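Local coordinates for protein putative ATP binding component of ABC-transporter (Escherichia coli, PDB 2R5O) that probably binds the exported O-antigen polysaccharide through this C-terminal, immunoglobulin-like domain of an ABC transporter's ATP-binding component, at residues G47-I51 and L157-Y161; N69-L75 and K127-D133; V87-I91 and G103-F107. One frame throughout, in Å; residues are numbered along the deposited sequence.

Contact 1: G47-I51 and L157-Y161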
# COMPACT_ATOMS: atom_id res chain seq x y z
N GLY A 47 1.88 -5.70 33.31
CA GLY A 47 1.45 -7.09 33.35
C GLY A 47 2.15 -7.97 32.33
O GLY A 47 2.07 -9.19 32.39
N ALA A 48 2.80 -7.33 31.36
CA ALA A 48 3.68 -8.00 30.41
C ALA A 48 4.63 -6.95 29.90
O ALA A 48 4.34 -5.75 29.97
CB ALA A 48 2.88 -8.56 29.24
N LYS A 49 5.76 -7.40 29.36
CA LYS A 49 6.78 -6.50 28.82
C LYS A 49 7.28 -7.05 27.50
O LYS A 49 7.68 -8.22 27.44
CB LYS A 49 7.98 -6.35 29.77
CG LYS A 49 7.67 -5.54 31.00
CD LYS A 49 8.83 -5.52 31.93
CE LYS A 49 9.87 -4.54 31.54
NZ LYS A 49 10.82 -4.34 32.72
N ILE A 50 7.33 -6.19 26.49
CA ILE A 50 7.99 -6.53 25.24
C ILE A 50 9.47 -6.27 25.48
O ILE A 50 9.89 -5.12 25.63
CB ILE A 50 7.50 -5.72 24.06
CG1 ILE A 50 5.97 -5.82 23.96
CG2 ILE A 50 8.17 -6.20 22.81
CD1 ILE A 50 5.39 -4.91 22.91
N ILE A 51 10.26 -7.34 25.58
CA ILE A 51 11.66 -7.24 26.04
C ILE A 51 12.70 -7.34 24.92
O ILE A 51 13.87 -7.09 25.16
CB ILE A 51 11.94 -8.29 27.14
CG1 ILE A 51 11.48 -9.69 26.73
CG2 ILE A 51 11.27 -7.86 28.44
CD1 ILE A 51 12.01 -10.77 27.68
N LEU A 157 -1.01 -3.67 27.59
CA LEU A 157 -0.06 -4.12 28.62
C LEU A 157 1.26 -3.41 28.47
O LEU A 157 1.75 -2.82 29.42
CB LEU A 157 0.12 -5.64 28.60
CG LEU A 157 -1.19 -6.44 28.66
CD1 LEU A 157 -0.91 -7.91 28.53
CD2 LEU A 157 -1.97 -6.17 29.94
N ASP A 158 1.85 -3.48 27.28
CA ASP A 158 3.10 -2.76 26.96
C ASP A 158 3.02 -2.38 25.51
O ASP A 158 2.81 -3.26 24.66
CB ASP A 158 4.33 -3.65 27.24
CG ASP A 158 5.65 -2.90 27.11
OD1 ASP A 158 5.66 -1.64 27.21
OD2 ASP A 158 6.69 -3.57 26.91
N ARG A 159 3.15 -1.10 25.20
CA ARG A 159 2.94 -0.56 23.86
C ARG A 159 4.15 0.28 23.54
O ARG A 159 4.37 1.32 24.17
CB ARG A 159 1.66 0.28 23.84
CG ARG A 159 0.43 -0.48 24.36
CD ARG A 159 0.08 -1.74 23.52
NE ARG A 159 -0.21 -1.29 22.19
CZ ARG A 159 -1.40 -1.02 21.71
NH1 ARG A 159 -2.52 -1.44 22.32
NH2 ARG A 159 -1.47 -0.39 20.55
N ARG A 160 4.97 -0.17 22.61
CA ARG A 160 6.25 0.47 22.29
C ARG A 160 6.08 1.26 21.00
O ARG A 160 6.43 0.81 19.90
CB ARG A 160 7.36 -0.57 22.29
CG ARG A 160 7.40 -1.26 23.65
CD ARG A 160 8.68 -1.97 24.03
NE ARG A 160 9.76 -1.02 24.25
CZ ARG A 160 10.87 -1.32 24.91
NH1 ARG A 160 11.04 -2.52 25.42
NH2 ARG A 160 11.82 -0.41 25.05
N TYR A 161 5.45 2.42 21.16
CA TYR A 161 4.92 3.18 20.04
C TYR A 161 6.06 3.98 19.38
O TYR A 161 6.87 4.63 20.05
CB TYR A 161 3.83 4.10 20.56
CG TYR A 161 3.22 5.04 19.57
CD1 TYR A 161 2.40 4.59 18.55
CD2 TYR A 161 3.40 6.41 19.70
CE1 TYR A 161 1.81 5.52 17.66
CE2 TYR A 161 2.84 7.30 18.84
CZ TYR A 161 2.06 6.87 17.84
OH TYR A 161 1.50 7.82 17.01
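The CA atoms of Lys49 and Asp158 lie 5.6 Å apart, where strands 48-51 and 157-161 run in roughly the same direction at 31°. The strands belong to different sheets, and side chains reaching for backbone atoms make the polar links between them. Asp158 points at the other strand. Its CG lies anti to the backbone N (chi1 -172°), and this sends the carboxylate across to Ile50. Asp158 OD2 accepts the backbone N-H of Ile50 at 2.7 Å. The bond is fairly straight and uses the anti lone pair of the oxygen. On the way, Asp158 CB passes the carbonyl oxygen of Ala48 at 3.4 Å. The Ile50 side chain crosses that of Asp158 at a slant. Its outer methyl, Ile50 CD1, reaches the backbone O of Asp158 at 3.5 Å.

Arg160 grips the other end of the same residue. Arg160 CD rests on Ile50 CB at 3.9 Å, and a bend at chi3 (69°) turns the guanidinium so that NH1 donates to Ile50 O at 2.9 Å. The oxygen lies in the guanidinium plane, and the donor sits nearly along the C=O axis. Both backbone polar atoms of Ile50 are thus taken by charged side chains. These charges have further partners: Glu40 and Asp28 form salt bridges with Arg160, and Arg42 forms one with Asp158. At the other end the contact is apolar, with Ala48 CB against Leu157 CD1 at 3.9 Å.

Leu157 and Asp158 form a classic beta bulge opposite Ile145. The contact ties strand 48-57 of the four-stranded sheet to strand 153-169 of the mixed sheet. Strand 71-80 lies against Ala48 and Ile50, and strand 137-147 against Ile50, Leu157 and Asp158.

Contact 2: N69-L75 and K127-D133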
# COMPACT_ATOMS: atom_id res chain seq x y z
N ASN A 69 8.65 -4.16 -1.54
CA ASN A 69 7.87 -5.35 -1.97
C ASN A 69 8.34 -6.66 -1.42
O ASN A 69 7.69 -7.69 -1.60
CB ASN A 69 7.71 -5.44 -3.49
CG ASN A 69 7.23 -4.15 -4.10
OD1 ASN A 69 7.75 -3.71 -5.14
ND2 ASN A 69 6.26 -3.50 -3.44
N GLN A 70 9.45 -6.66 -0.69
CA GLN A 70 10.00 -7.91 -0.17
C GLN A 70 9.33 -8.33 1.15
O GLN A 70 9.14 -7.50 2.06
CB GLN A 70 11.51 -7.79 -0.00
CG GLN A 70 12.22 -9.07 0.26
CD GLN A 70 13.69 -8.94 0.01
OE1 GLN A 70 14.13 -8.80 -1.12
NE2 GLN A 70 14.47 -8.95 1.08
N GLN A 71 9.06 -9.62 1.28
CA GLN A 71 8.56 -10.20 2.56
C GLN A 71 9.59 -9.99 3.69
O GLN A 71 10.77 -10.30 3.52
CB GLN A 71 8.35 -11.69 2.37
CG GLN A 71 7.42 -12.38 3.38
CD GLN A 71 5.93 -12.02 3.23
OE1 GLN A 71 5.53 -11.33 2.31
NE2 GLN A 71 5.12 -12.50 4.14
N THR A 72 9.12 -9.42 4.80
CA THR A 72 9.95 -9.13 5.98
C THR A 72 9.26 -9.69 7.21
O THR A 72 8.03 -9.61 7.32
CB THR A 72 10.20 -7.62 6.13
OG1 THR A 72 10.92 -7.19 4.97
CG2 THR A 72 10.95 -7.27 7.36
N ASP A 73 10.04 -10.29 8.10
CA ASP A 73 9.55 -10.81 9.37
C ASP A 73 9.86 -9.83 10.48
O ASP A 73 11.00 -9.40 10.64
CB ASP A 73 10.22 -12.14 9.71
CG ASP A 73 10.00 -13.22 8.69
OD1 ASP A 73 8.95 -13.28 8.03
OD2 ASP A 73 10.89 -14.07 8.61
N PHE A 74 8.83 -9.50 11.26
CA PHE A 74 8.90 -8.60 12.39
C PHE A 74 8.52 -9.40 13.61
O PHE A 74 7.35 -9.80 13.77
CB PHE A 74 7.90 -7.45 12.19
CG PHE A 74 8.20 -6.59 10.98
CD1 PHE A 74 9.12 -5.56 11.05
CD2 PHE A 74 7.56 -6.81 9.76
CE1 PHE A 74 9.36 -4.77 9.95
CE2 PHE A 74 7.84 -6.02 8.69
CZ PHE A 74 8.73 -4.99 8.79
N LEU A 75 9.49 -9.70 14.46
CA LEU A 75 9.31 -10.56 15.64
C LEU A 75 9.44 -9.76 16.91
O LEU A 75 10.31 -8.88 17.02
CB LEU A 75 10.35 -11.69 15.67
CG LEU A 75 10.30 -12.64 14.46
CD1 LEU A 75 11.26 -12.21 13.36
CD2 LEU A 75 10.54 -14.07 14.89
N LYS A 127 5.36 -13.35 15.58
CA LYS A 127 5.92 -12.94 14.31
C LYS A 127 4.85 -12.43 13.37
O LYS A 127 3.88 -13.14 13.08
CB LYS A 127 6.66 -14.13 13.67
CG LYS A 127 7.23 -13.81 12.29
CD LYS A 127 8.11 -14.91 11.74
CE LYS A 127 7.35 -16.06 11.19
NZ LYS A 127 8.34 -16.91 10.41
N PHE A 128 5.05 -11.23 12.83
CA PHE A 128 4.22 -10.67 11.75
C PHE A 128 5.10 -10.66 10.50
O PHE A 128 6.19 -10.08 10.52
CB PHE A 128 3.79 -9.24 12.08
CG PHE A 128 2.82 -9.15 13.22
CD1 PHE A 128 1.47 -9.15 12.96
CD2 PHE A 128 3.26 -9.06 14.52
CE1 PHE A 128 0.56 -9.09 13.98
CE2 PHE A 128 2.34 -9.00 15.55
CZ PHE A 128 1.01 -9.01 15.28
N SER A 129 4.64 -11.28 9.43
CA SER A 129 5.41 -11.35 8.19
C SER A 129 4.60 -10.66 7.10
O SER A 129 3.45 -11.03 6.88
CB SER A 129 5.70 -12.79 7.79
OG SER A 129 6.45 -13.47 8.78
N LEU A 130 5.19 -9.71 6.41
CA LEU A 130 4.46 -8.94 5.43
C LEU A 130 5.41 -8.40 4.38
O LEU A 130 6.59 -8.18 4.65
CB LEU A 130 3.66 -7.81 6.10
CG LEU A 130 4.51 -6.82 6.89
CD1 LEU A 130 4.89 -5.61 6.06
CD2 LEU A 130 3.82 -6.38 8.18
N PRO A 131 4.87 -8.18 3.17
CA PRO A 131 5.64 -7.56 2.11
C PRO A 131 5.67 -6.05 2.33
O PRO A 131 4.63 -5.42 2.51
CB PRO A 131 4.85 -7.94 0.85
CG PRO A 131 3.47 -8.00 1.29
CD PRO A 131 3.51 -8.51 2.71
N VAL A 132 6.85 -5.47 2.33
CA VAL A 132 6.96 -4.07 2.67
C VAL A 132 6.68 -3.24 1.39
O VAL A 132 7.59 -2.74 0.70
CB VAL A 132 8.31 -3.77 3.32
CG1 VAL A 132 8.40 -2.30 3.74
CG2 VAL A 132 8.51 -4.68 4.55
N ASP A 133 5.39 -3.12 1.09
CA ASP A 133 4.88 -2.53 -0.18
C ASP A 133 4.78 -0.97 -0.04
O ASP A 133 3.70 -0.39 -0.06
CB ASP A 133 3.52 -3.17 -0.54
CG ASP A 133 3.62 -4.61 -1.02
OD1 ASP A 133 4.72 -5.09 -1.34
OD2 ASP A 133 2.58 -5.31 -1.10
O HOH W 1 4.97 -7.66 -2.64
O HOH W 2 2.12 -11.86 4.15
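Phe74 lies across from Phe128 and sends its side chain toward Leu130 and Val132. Phe74 CB starts 3.6 Å from the carbonyl oxygen of Phe128. That oxygen also meets the ring edge at CD2. Further out, Phe74 CE2 touches Leu130 CG at 3.9 Å, the two side chains crossing at about a right angle. At the tip, Phe74 CZ approaches Val132 CG2 at 4.3 Å. Thr72 CG2 sits over one ring face, offset toward the rim.

The backbones pair as antiparallel strands at 157° in the four-stranded sheet of the immunoglobulin-like fold. Thr72 with Leu130 and Phe74 with Phe128 are the hydrogen-bonded pairs. Strand 123-131 is outermost in this chain, but a strand of the second subunit pairs with Lys127 to Ser129 and carries the sheet on.

The other face bears Gln71, Asp73 and Leu75. The Leu75 and Lys127 side chains lie side by side, CG to CG at 3.9 Å. A water bridges Gln71 NE2 and Ser129 O. Past the strand ends, Asn69 ND2 donates to Asp133 OD1 at 3.1 Å from above the carboxylate plane, and also hydrogen-bonds Asp179 OD2. A second water joins Asn69 O to the same Asp133 oxygen.

Contact 3: V87-I91 and G103-F107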
# COMPACT_ATOMS: atom_id res chain seq x y z
N VAL A 87 -4.14 -13.08 24.71
CA VAL A 87 -3.16 -12.01 24.51
C VAL A 87 -3.11 -11.70 23.01
O VAL A 87 -3.24 -12.60 22.17
CB VAL A 87 -1.77 -12.32 25.09
CG1 VAL A 87 -1.92 -12.66 26.58
CG2 VAL A 87 -1.08 -13.50 24.38
N VAL A 88 -2.90 -10.43 22.70
CA VAL A 88 -3.06 -9.93 21.36
C VAL A 88 -1.89 -9.00 21.06
O VAL A 88 -1.89 -7.82 21.42
CB VAL A 88 -4.38 -9.17 21.24
CG1 VAL A 88 -4.55 -8.60 19.85
CG2 VAL A 88 -5.56 -10.10 21.57
N PRO A 89 -0.84 -9.53 20.42
CA PRO A 89 0.24 -8.70 19.92
C PRO A 89 -0.20 -7.91 18.71
O PRO A 89 -1.07 -8.36 17.97
CB PRO A 89 1.33 -9.69 19.55
CG PRO A 89 0.59 -10.94 19.29
CD PRO A 89 -0.60 -10.96 20.18
N GLY A 90 0.44 -6.77 18.46
CA GLY A 90 0.11 -5.98 17.30
C GLY A 90 1.26 -5.14 16.82
O GLY A 90 2.24 -4.93 17.53
N ILE A 91 1.08 -4.59 15.62
CA ILE A 91 2.04 -3.70 15.00
C ILE A 91 1.33 -2.49 14.38
O ILE A 91 0.16 -2.58 13.96
CB ILE A 91 2.84 -4.42 13.90
CG1 ILE A 91 1.93 -5.09 12.86
CG2 ILE A 91 3.83 -5.38 14.51
CD1 ILE A 91 2.74 -5.51 11.63
N GLY A 103 -1.87 -1.03 10.28
CA GLY A 103 -1.85 -1.62 11.60
C GLY A 103 -2.66 -2.88 11.61
O GLY A 103 -3.64 -3.02 10.88
N THR A 104 -2.24 -3.80 12.47
CA THR A 104 -2.97 -5.04 12.67
C THR A 104 -2.60 -5.63 14.00
O THR A 104 -1.76 -5.11 14.74
CB THR A 104 -2.71 -6.03 11.50
OG1 THR A 104 -3.64 -7.12 11.59
CG2 THR A 104 -1.28 -6.56 11.49
N ASN A 105 -3.23 -6.75 14.32
CA ASN A 105 -2.88 -7.50 15.50
C ASN A 105 -3.13 -8.97 15.20
O ASN A 105 -3.55 -9.32 14.11
CB ASN A 105 -3.61 -6.96 16.73
CG ASN A 105 -5.10 -7.13 16.67
OD1 ASN A 105 -5.62 -8.10 16.15
ND2 ASN A 105 -5.81 -6.19 17.30
N SER A 106 -2.84 -9.86 16.14
CA SER A 106 -2.96 -11.28 15.90
C SER A 106 -4.35 -11.68 15.46
O SER A 106 -4.51 -12.59 14.64
CB SER A 106 -2.53 -12.08 17.11
OG SER A 106 -3.25 -11.69 18.27
N PHE A 107 -5.35 -11.07 16.09
CA PHE A 107 -6.74 -11.38 15.81
C PHE A 107 -7.15 -10.94 14.39
O PHE A 107 -7.71 -11.72 13.62
CB PHE A 107 -7.61 -10.72 16.87
CG PHE A 107 -9.07 -11.02 16.71
CD1 PHE A 107 -9.58 -12.28 17.00
CD2 PHE A 107 -9.92 -10.06 16.20
CE1 PHE A 107 -10.94 -12.57 16.85
CE2 PHE A 107 -11.30 -10.35 16.03
CZ PHE A 107 -11.77 -11.61 16.33
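Val88 CG1 sits squarely over one face of the Asn105 side-chain amide, 3.5 Å from Asn105 CG. Asn105 OD1 accepts the backbone N-H of Leu108, so Asn105 serves as N-cap of helix 106-109. Its CG stands between the backbone N and the carbonyl carbon (chi1 66°), which keeps the oxygen close to the helix start. Asn105 CB presses on the carbonyl oxygen of Pro89 at 3.2 Å. The Pro89 ring meets Ser106, with Pro89 CD against Ser106 OG at 3.3 Å.

The backbones form part of an antiparallel hairpin. Ile91 and Thr104 make a hydrogen-bonded pair, with Ile91 N donating to Thr104 O at 3.0 Å and Thr104 N returning a bond to Ile91 O. Gly90 and Asn105 follow as a non-hydrogen-bonded pair, with CA atoms 3.8 Å apart. Gly90 has no side chain, which lets the strands come this close. Ser106, the first helical residue, gives one more bond, from its N to Pro89 O at 3.0 Å. On the hydrogen-bonded pair, the Ile91 and Thr104 side chains lie side by side, CG1 to CG2 at 3.8 Å.

Strand 137-147 pairs with strand 84-95 and packs on Pro89 and Ile91. Strand 123-131 of the other sheet covers Pro89, Ile91 and Thr104. The second subunit adds Phe184 against Pro89 and Ser106, and Trp175 against Asn105.

Overall arrangement
All three contacts belong to one immunoglobulin-like domain. Contact 1 and contact 3 are buried, while contact 2 is partly exposed. Contacts 2 and 3 are pairings within a sheet, one in each sheet, and rest mainly on backbone bonds. Contact 1 joins the two sheets and relies on charged side chains. Contacts 2 and 3 touch directly: the Phe128 ring packs on the backbone of Pro89 and Gly90 and, with Leu130, on the Ile91 side chain, bringing the two sheets together. Both also meet the second subunit, which does not reach contact 1. Contacts 1 and 2 share the four-stranded sheet but lie about 21 Å apart between centres, on opposite sides of the chain's centre.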